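Local coordinates for rubber oxygenase (Streptomyces sp., PDB 5O1M), which cleaves the double bonds of poly(cis-1,4-isoprene) in natural and synthetic rubber by adding dioxygen, using one non-covalently bound heme b, at residues E21-E26 with I191-I196; I196-H201 with K256-P261. All blocks are in the same frame, centred on the assembly; numbering follows the deposited sequence.

Helix 193-213 takes part in both contacts and borders the heme in each. Interaction 1 holds the beginning of this helix against the loop that precedes helix 29-37; interaction 2, about 13 Å away between centres, lies one to two turns further on, where the helix meets the end of helix 248-258. Ile196 belongs to both segments of the shared helix. The touching residues are mostly buried in interaction 1 and all buried in interaction 2, yet the chemistry differs. At the helix start, unused backbone N-H groups call for acceptors, and polar side chains and loop carbonyls supply them. Along the body of the helix those groups are already paired, and the contact is made by aliphatic branches and the edge of a histidine ring.

Interaction 1: residues E21-E26 with I191-I196; sequences EYVWDE and ISQADI. With HEM (protoporphyrin IX containing Fe), chain C.
The Gln193 side chain lies across Val23 and reaches the next peptide, its NE2 touching Val23 CG1 at 3.7 Å and donating to Trp24 O at 3.0 Å. The carbonyl oxygen lies close to the amide plane, so the N-H is well aimed. Glutamine suits the place because its long chain carries the amide to the loop, while OE1 takes the N-H of Ser240. Gln193 N adds a nearly straight bond to Val23 O (2.9 Å, 174°), so one residue grips two successive loop carbonyls. With an alanine in its place, Trp24 O and Ser240 N would probably lose their amide partner, leaving the backbone bond to Val23 O to hold the loop at this point.

Trp24 meets the turn before the helix at a slant, with CD1 3.6 Å from Ile191 O. Ser192 is the N-cap: Ser192 OG, set between its own N and carbonyl carbon (chi1 59°), accepts from Asp195 N at 3.1 Å. In return Asp195 OD2 accepts from Ser192 N at 2.9 Å, completing a capping box.

Glu21 bends at chi2 (42°), bringing OE2 to 3.2 Å from Ser192 OG, and also packs on Ala194 CB, a methyl small enough to fit close to the loop. On the inner side Ile191 packs its CG1 3.7 Å from heme CAC and touches His167, inferred to be the axial ligand. Asp195 OD1 is near the Glu21 carboxylate, but Arg116, forming salt bridges with both acids, probably offsets their repulsion and ties the loop to the helix start.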
loop_
_atom_site.group_PDB
_atom_site.type_symbol
_atom_site.label_atom_id
_atom_site.label_comp_id
_atom_site.label_asym_id
_atom_site.label_seq_id
_atom_site.Cartn_x
_atom_site.Cartn_y
_atom_site.Cartn_z
ATOM N N GLU A 21 1.672 -18.226 -4.123
ATOM C CA GLU A 21 2.918 -17.993 -4.806
ATOM C C GLU A 21 2.855 -18.356 -6.296
ATOM O O GLU A 21 3.658 -17.870 -7.096
ATOM C CB GLU A 21 4.018 -18.773 -4.062
ATOM C CG GLU A 21 5.485 -18.533 -4.394
ATOM C CD GLU A 21 5.913 -17.116 -4.610
ATOM O OE1 GLU A 21 6.874 -16.981 -5.431
ATOM O OE2 GLU A 21 5.356 -16.131 -4.017
ATOM N N TYR A 22 1.899 -19.201 -6.668
ATOM C CA TYR A 22 1.767 -19.704 -8.028
ATOM C C TYR A 22 0.360 -19.431 -8.560
ATOM O O TYR A 22 -0.154 -20.156 -9.364
ATOM C CB TYR A 22 2.145 -21.194 -8.061
ATOM C CG TYR A 22 3.565 -21.406 -7.559
ATOM C CD1 TYR A 22 4.686 -20.993 -8.330
ATOM C CD2 TYR A 22 3.797 -21.977 -6.307
ATOM C CE1 TYR A 22 5.992 -21.174 -7.865
ATOM C CE2 TYR A 22 5.113 -22.172 -5.816
ATOM C CZ TYR A 22 6.198 -21.760 -6.597
ATOM O OH TYR A 22 7.448 -21.934 -6.085
ATOM N N VAL A 23 -0.221 -18.333 -8.106
ATOM C CA VAL A 23 -1.403 -17.750 -8.699
ATOM C C VAL A 23 -1.093 -16.265 -8.987
ATOM O O VAL A 23 -0.512 -15.555 -8.125
ATOM C CB VAL A 23 -2.623 -17.906 -7.723
ATOM C CG1 VAL A 23 -3.936 -17.537 -8.402
ATOM C CG2 VAL A 23 -2.735 -19.354 -7.202
ATOM N N TRP A 24 -1.564 -15.787 -10.131
ATOM C CA TRP A 24 -1.369 -14.426 -10.572
ATOM C C TRP A 24 -2.713 -13.800 -10.777
ATOM O O TRP A 24 -3.373 -13.550 -9.796
ATOM C CB TRP A 24 -0.425 -14.347 -11.790
ATOM C CG TRP A 24 0.934 -14.861 -11.432
ATOM C CD1 TRP A 24 1.941 -14.138 -10.904
ATOM C CD2 TRP A 24 1.389 -16.232 -11.452
ATOM N NE1 TRP A 24 3.008 -14.950 -10.609
ATOM C CE2 TRP A 24 2.700 -16.238 -10.938
ATOM C CE3 TRP A 24 0.826 -17.457 -11.886
ATOM C CZ2 TRP A 24 3.487 -17.413 -10.865
ATOM C CZ3 TRP A 24 1.593 -18.619 -11.792
ATOM C CH2 TRP A 24 2.915 -18.577 -11.305
ATOM N N ASP A 25 -3.135 -13.484 -11.983
ATOM C CA ASP A 25 -4.447 -12.859 -12.230
ATOM C C ASP A 25 -4.993 -13.393 -13.586
ATOM O O ASP A 25 -4.714 -12.860 -14.683
ATOM C CB ASP A 25 -4.326 -11.322 -12.151
ATOM C CG ASP A 25 -5.704 -10.594 -12.249
ATOM O OD1 ASP A 25 -6.771 -11.200 -12.587
ATOM O OD2 ASP A 25 -5.755 -9.381 -11.919
ATOM N N GLU A 26 -5.733 -14.491 -13.464
ATOM C CA GLU A 26 -6.173 -15.325 -14.621
ATOM C C GLU A 26 -7.131 -14.624 -15.542
ATOM O O GLU A 26 -7.105 -14.872 -16.748
ATOM C CB GLU A 26 -6.767 -16.661 -14.199
ATOM C CG GLU A 26 -7.941 -16.607 -13.193
ATOM C CD GLU A 26 -8.238 -17.960 -12.567
ATOM O OE1 GLU A 26 -8.262 -18.070 -11.310
ATOM O OE2 GLU A 26 -8.455 -18.935 -13.323
ATOM N N ILE A 191 4.757 -10.507 -9.443
ATOM C CA ILE A 191 3.562 -10.116 -8.716
ATOM C C ILE A 191 2.557 -11.220 -8.491
ATOM O O ILE A 191 1.403 -11.124 -8.947
ATOM C CB ILE A 191 2.883 -8.859 -9.312
ATOM C CG1 ILE A 191 3.913 -7.866 -9.827
ATOM C CG2 ILE A 191 2.036 -8.176 -8.216
ATOM C CD1 ILE A 191 3.233 -6.656 -10.428
ATOM N N SER A 192 2.976 -12.235 -7.726
ATOM C CA SER A 192 2.051 -13.268 -7.325
ATOM C C SER A 192 1.047 -12.723 -6.366
ATOM O O SER A 192 1.232 -11.629 -5.764
ATOM C CB SER A 192 2.781 -14.444 -6.680
ATOM O OG SER A 192 3.498 -14.032 -5.565
ATOM N N GLN A 193 -0.059 -13.438 -6.225
ATOM C CA GLN A 193 -0.983 -13.079 -5.155
ATOM C C GLN A 193 -0.347 -13.088 -3.768
ATOM O O GLN A 193 -0.700 -12.228 -2.978
ATOM C CB GLN A 193 -2.261 -13.926 -5.198
ATOM C CG GLN A 193 -3.071 -13.533 -6.425
ATOM C CD GLN A 193 -4.521 -13.824 -6.349
ATOM O OE1 GLN A 193 -5.067 -13.850 -5.282
ATOM N NE2 GLN A 193 -5.149 -14.129 -7.496
ATOM N N ALA A 194 0.571 -14.035 -3.500
ATOM C CA ALA A 194 1.363 -14.046 -2.282
ATOM C C ALA A 194 2.098 -12.713 -2.098
ATOM O O ALA A 194 2.154 -12.166 -0.977
ATOM C CB ALA A 194 2.362 -15.185 -2.289
ATOM N N ASP A 195 2.694 -12.222 -3.204
ATOM C CA ASP A 195 3.453 -10.939 -3.201
ATOM C C ASP A 195 2.545 -9.790 -2.860
ATOM O O ASP A 195 2.902 -8.980 -2.018
ATOM C CB ASP A 195 4.124 -10.618 -4.540
ATOM C CG ASP A 195 5.248 -11.598 -4.917
ATOM O OD1 ASP A 195 6.091 -11.950 -4.075
ATOM O OD2 ASP A 195 5.314 -11.948 -6.115
ATOM N N ILE A 196 1.367 -9.754 -3.471
ATOM C CA ILE A 196 0.391 -8.741 -3.165
ATOM C C ILE A 196 0.006 -8.737 -1.635
ATOM O O ILE A 196 -0.117 -7.679 -1.012
ATOM C CB ILE A 196 -0.890 -8.880 -4.042
ATOM C CG1 ILE A 196 -0.572 -8.709 -5.520
ATOM C CG2 ILE A 196 -1.956 -7.809 -3.641
ATOM C CD1 ILE A 196 -1.773 -8.943 -6.437
HETATM C CHA HEM C . 1.972 -0.182 -10.093
HETATM C CHB HEM C . -0.325 -0.276 -5.885
HETATM C CHC HEM C . 1.528 -4.626 -5.027
HETATM C CHD HEM C . 4.728 -3.759 -8.402
HETATM C C1A HEM C . 1.108 0.118 -9.044
HETATM C C2A HEM C . 0.316 1.264 -9.013
HETATM C C3A HEM C . -0.351 1.255 -7.845
HETATM C C4A HEM C . 0.088 0.133 -7.131
HETATM C CMA HEM C . -1.304 2.333 -7.367
HETATM C CAA HEM C . 0.188 2.312 -10.084
HETATM C CBA HEM C . 1.330 3.381 -10.042
HETATM C CGA HEM C . 1.606 3.517 -11.532
HETATM O O1A HEM C . 1.051 4.507 -12.126
HETATM O O2A HEM C . 2.270 2.618 -12.215
HETATM C C1B HEM C . -0.043 -1.503 -5.289
HETATM C C2B HEM C . -0.681 -1.970 -4.097
HETATM C C3B HEM C . -0.209 -3.211 -3.813
HETATM C C4B HEM C . 0.787 -3.459 -4.915
HETATM C CMB HEM C . -1.665 -1.229 -3.287
HETATM C CAB HEM C . -0.560 -4.196 -2.749
HETATM C CBB HEM C . -1.795 -4.186 -1.847
HETATM C C1C HEM C . 2.581 -4.795 -5.844
HETATM C C2C HEM C . 3.561 -5.813 -5.748
HETATM C C3C HEM C . 4.507 -5.520 -6.687
HETATM C C4C HEM C . 4.060 -4.344 -7.354
HETATM C CMC HEM C . 3.574 -6.958 -4.753
HETATM C CAC HEM C . 5.755 -6.250 -7.024
HETATM C CBC HEM C . 6.329 -7.490 -6.416
HETATM C C1D HEM C . 4.228 -2.713 -9.189
HETATM C C2D HEM C . 4.845 -2.271 -10.462
HETATM C C3D HEM C . 4.072 -1.287 -10.943
HETATM C C4D HEM C . 2.955 -1.142 -9.984
HETATM C CMD HEM C . 6.130 -2.781 -11.053
HETATM C CAD HEM C . 4.368 -0.478 -12.157
HETATM C CBD HEM C . 5.315 0.601 -11.685
HETATM C CGD HEM C . 5.478 1.696 -12.741
HETATM O O1D HEM C . 4.660 2.657 -12.924
HETATM O O2D HEM C . 6.529 1.677 -13.472
HETATM N NA HEM C . 0.970 -0.515 -7.847
HETATM N NB HEM C . 0.788 -2.411 -5.743
HETATM N NC HEM C . 2.909 -3.899 -6.771
HETATM N ND HEM C . 3.117 -2.020 -8.976
HETATM FE FE HEM C . 1.910 -2.252 -7.331
#

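Interaction 2: residues I196-H201 with K256-P261. With HEM (protoporphyrin IX containing Fe), chain C.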
loop_
_atom_site.group_PDB
_atom_site.type_symbol
_atom_site.label_atom_id
_atom_site.label_comp_id
_atom_site.label_asym_id
_atom_site.label_seq_id
_atom_site.Cartn_x
_atom_site.Cartn_y
_atom_site.Cartn_z
ATOM N N ILE A 196 1.367 -9.754 -3.471
ATOM C CA ILE A 196 0.391 -8.741 -3.165
ATOM C C ILE A 196 0.006 -8.737 -1.635
ATOM O O ILE A 196 -0.117 -7.679 -1.012
ATOM C CB ILE A 196 -0.890 -8.880 -4.042
ATOM C CG1 ILE A 196 -0.572 -8.709 -5.520
ATOM C CG2 ILE A 196 -1.956 -7.809 -3.641
ATOM C CD1 ILE A 196 -1.773 -8.943 -6.437
ATOM N N MET A 197 -0.174 -9.919 -1.077
ATOM C CA MET A 197 -0.550 -10.060 0.307
ATOM C C MET A 197 0.607 -9.650 1.275
ATOM O O MET A 197 0.354 -9.086 2.350
ATOM C CB MET A 197 -1.146 -11.474 0.566
ATOM C CG MET A 197 -2.546 -11.551 0.032
ATOM S SD MET A 197 -3.682 -10.239 0.546
ATOM C CE MET A 197 -3.488 -10.457 2.332
ATOM N N VAL A 198 1.853 -9.812 0.824
ATOM C CA VAL A 198 3.010 -9.242 1.554
ATOM C C VAL A 198 2.857 -7.722 1.668
ATOM O O VAL A 198 2.993 -7.118 2.781
ATOM C CB VAL A 198 4.357 -9.613 0.906
ATOM C CG1 VAL A 198 5.457 -8.821 1.520
ATOM C CG2 VAL A 198 4.631 -11.127 1.029
ATOM N N THR A 199 2.545 -7.079 0.541
ATOM C CA THR A 199 2.403 -5.604 0.548
ATOM C C THR A 199 1.244 -5.166 1.421
ATOM O O THR A 199 1.325 -4.177 2.136
ATOM C CB THR A 199 2.235 -5.077 -0.889
ATOM O OG1 THR A 199 3.336 -5.527 -1.657
ATOM C CG2 THR A 199 2.199 -3.519 -0.959
ATOM N N TRP A 200 0.153 -5.931 1.344
ATOM C CA TRP A 200 -1.005 -5.735 2.166
ATOM C C TRP A 200 -0.658 -5.754 3.639
ATOM O O TRP A 200 -1.167 -4.903 4.378
ATOM C CB TRP A 200 -2.068 -6.820 1.846
ATOM C CG TRP A 200 -3.433 -6.573 2.323
ATOM C CD1 TRP A 200 -4.450 -5.984 1.604
ATOM C CD2 TRP A 200 -3.998 -6.905 3.616
ATOM N NE1 TRP A 200 -5.590 -5.932 2.351
ATOM C CE2 TRP A 200 -5.353 -6.497 3.586
ATOM C CE3 TRP A 200 -3.491 -7.427 4.782
ATOM C CZ2 TRP A 200 -6.230 -6.683 4.674
ATOM C CZ3 TRP A 200 -4.382 -7.650 5.868
ATOM C CH2 TRP A 200 -5.730 -7.253 5.809
ATOM N N HIS A 201 0.164 -6.708 4.098
ATOM C CA HIS A 201 0.548 -6.719 5.501
ATOM C C HIS A 201 1.406 -5.566 5.879
ATOM O O HIS A 201 1.279 -5.089 6.997
ATOM C CB HIS A 201 1.202 -8.050 5.901
ATOM C CG HIS A 201 0.231 -9.198 5.879
ATOM N ND1 HIS A 201 -0.919 -9.193 6.632
ATOM C CD2 HIS A 201 0.201 -10.337 5.160
ATOM C CE1 HIS A 201 -1.588 -10.306 6.427
ATOM N NE2 HIS A 201 -0.954 -10.991 5.496
ATOM N N LYS A 256 3.193 -12.330 10.504
ATOM C CA LYS A 256 4.395 -12.920 11.149
ATOM C C LYS A 256 5.063 -13.974 10.292
ATOM O O LYS A 256 6.277 -14.031 10.216
ATOM C CB LYS A 256 4.076 -13.488 12.535
ATOM C CG LYS A 256 4.305 -12.491 13.623
ATOM C CD LYS A 256 4.404 -13.207 14.954
ATOM C CE LYS A 256 4.225 -12.189 16.080
ATOM N NZ LYS A 256 4.841 -12.754 17.322
ATOM N N GLN A 257 4.270 -14.761 9.615
ATOM C CA GLN A 257 4.811 -15.741 8.664
ATOM C C GLN A 257 5.151 -15.298 7.215
ATOM O O GLN A 257 6.010 -15.899 6.573
ATOM C CB GLN A 257 3.858 -16.938 8.636
ATOM C CG GLN A 257 4.253 -18.076 9.598
ATOM C CD GLN A 257 3.103 -18.615 10.463
ATOM O OE1 GLN A 257 2.464 -17.853 11.220
ATOM N NE2 GLN A 257 2.863 -19.953 10.389
ATOM N N VAL A 258 4.472 -14.292 6.664
ATOM C CA VAL A 258 4.615 -13.931 5.246
ATOM C C VAL A 258 5.450 -12.696 4.967
ATOM O O VAL A 258 5.990 -12.566 3.872
ATOM C CB VAL A 258 3.201 -13.844 4.577
ATOM C CG1 VAL A 258 3.025 -12.712 3.590
ATOM C CG2 VAL A 258 2.889 -15.165 3.918
ATOM N N LEU A 259 5.539 -11.802 5.938
ATOM C CA LEU A 259 6.186 -10.511 5.770
ATOM C C LEU A 259 7.520 -10.504 6.497
ATOM O O LEU A 259 8.543 -10.288 5.865
ATOM C CB LEU A 259 5.299 -9.377 6.264
ATOM C CG LEU A 259 5.972 -8.013 6.405
ATOM C CD1 LEU A 259 6.390 -7.513 5.002
ATOM C CD2 LEU A 259 5.039 -7.001 7.040
ATOM N N ASP A 260 7.486 -10.714 7.802
ATOM C CA ASP A 260 8.699 -10.705 8.675
ATOM C C ASP A 260 9.917 -11.408 8.075
ATOM O O ASP A 260 11.002 -10.834 8.091
ATOM C CB ASP A 260 8.440 -11.300 10.091
ATOM C CG ASP A 260 7.498 -10.453 10.962
ATOM O OD1 ASP A 260 6.874 -9.495 10.463
ATOM O OD2 ASP A 260 7.370 -10.787 12.172
ATOM N N PRO A 261 9.768 -12.646 7.570
ATOM C CA PRO A 261 10.980 -13.342 7.087
ATOM C C PRO A 261 11.509 -12.968 5.713
ATOM O O PRO A 261 12.557 -13.439 5.343
ATOM C CB PRO A 261 10.526 -14.816 7.041
ATOM C CG PRO A 261 9.044 -14.743 6.841
ATOM C CD PRO A 261 8.645 -13.591 7.719
HETATM C CHA HEM C . 1.972 -0.182 -10.093
HETATM C CHB HEM C . -0.325 -0.276 -5.885
HETATM C CHC HEM C . 1.528 -4.626 -5.027
HETATM C CHD HEM C . 4.728 -3.759 -8.402
HETATM C C1A HEM C . 1.108 0.118 -9.044
HETATM C C2A HEM C . 0.316 1.264 -9.013
HETATM C C3A HEM C . -0.351 1.255 -7.845
HETATM C C4A HEM C . 0.088 0.133 -7.131
HETATM C CMA HEM C . -1.304 2.333 -7.367
HETATM C CAA HEM C . 0.188 2.312 -10.084
HETATM C CBA HEM C . 1.330 3.381 -10.042
HETATM C CGA HEM C . 1.606 3.517 -11.532
HETATM O O1A HEM C . 1.051 4.507 -12.126
HETATM O O2A HEM C . 2.270 2.618 -12.215
HETATM C C1B HEM C . -0.043 -1.503 -5.289
HETATM C C2B HEM C . -0.681 -1.970 -4.097
HETATM C C3B HEM C . -0.209 -3.211 -3.813
HETATM C C4B HEM C . 0.787 -3.459 -4.915
HETATM C CMB HEM C . -1.665 -1.229 -3.287
HETATM C CAB HEM C . -0.560 -4.196 -2.749
HETATM C CBB HEM C . -1.795 -4.186 -1.847
HETATM C C1C HEM C . 2.581 -4.795 -5.844
HETATM C C2C HEM C . 3.561 -5.813 -5.748
HETATM C C3C HEM C . 4.507 -5.520 -6.687
HETATM C C4C HEM C . 4.060 -4.344 -7.354
HETATM C CMC HEM C . 3.574 -6.958 -4.753
HETATM C CAC HEM C . 5.755 -6.250 -7.024
HETATM C CBC HEM C . 6.329 -7.490 -6.416
HETATM C C1D HEM C . 4.228 -2.713 -9.189
HETATM C C2D HEM C . 4.845 -2.271 -10.462
HETATM C C3D HEM C . 4.072 -1.287 -10.943
HETATM C C4D HEM C . 2.955 -1.142 -9.984
HETATM C CMD HEM C . 6.130 -2.781 -11.053
HETATM C CAD HEM C . 4.368 -0.478 -12.157
HETATM C CBD HEM C . 5.315 0.601 -11.685
HETATM C CGD HEM C . 5.478 1.696 -12.741
HETATM O O1D HEM C . 4.660 2.657 -12.924
HETATM O O2D HEM C . 6.529 1.677 -13.472
HETATM N NA HEM C . 0.970 -0.515 -7.847
HETATM N NB HEM C . 0.788 -2.411 -5.743
HETATM N NC HEM C . 2.909 -3.899 -6.771
HETATM N ND HEM C . 3.117 -2.020 -8.976
HETATM FE FE HEM C . 1.910 -2.252 -7.331
#
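The backbones come nearest at Val198 and Leu259, whose CA atoms are 5.4 Å apart, with 196-201 wholly helical and 256-261 running off the end of helix 248-258. Val198 faces two successive aliphatic residues and gives one methyl to each. Val198 CG2 presses on Val258 CG1 at 3.4 Å, tighter than usual for two carbons, whereas Val198 CG1, set anti to the backbone N (chi1 170°), meets Leu259 CD1 at 3.8 Å. Beta-branched valine suits this place because its two methyls spread from one carbon. Leu259 spreads its own two methyls along one turn: CD1 on Val198 and Leu259 CD2 4.1 Å from His201 CB.

Here the C-terminal end of helix 248-258 packs on the flank of helix 193-213, within the all-helical catalytic domain of the Lcp family (globin clan). Thr199 points away from this contact and places CG2 3.4 Å from heme CAB, so the same helix turn serves both the pocket and the packing.

Val258 CG1 comes to the edge of the His201 ring, near its plane, 4.0 Å from His201 CD2. The imidazole suits a buried site because both nitrogens are engaged: ND1 pairs with Thr205 OG1 and NE2 with Gln254 OE1, which fixes the ring's rotation beside the valine.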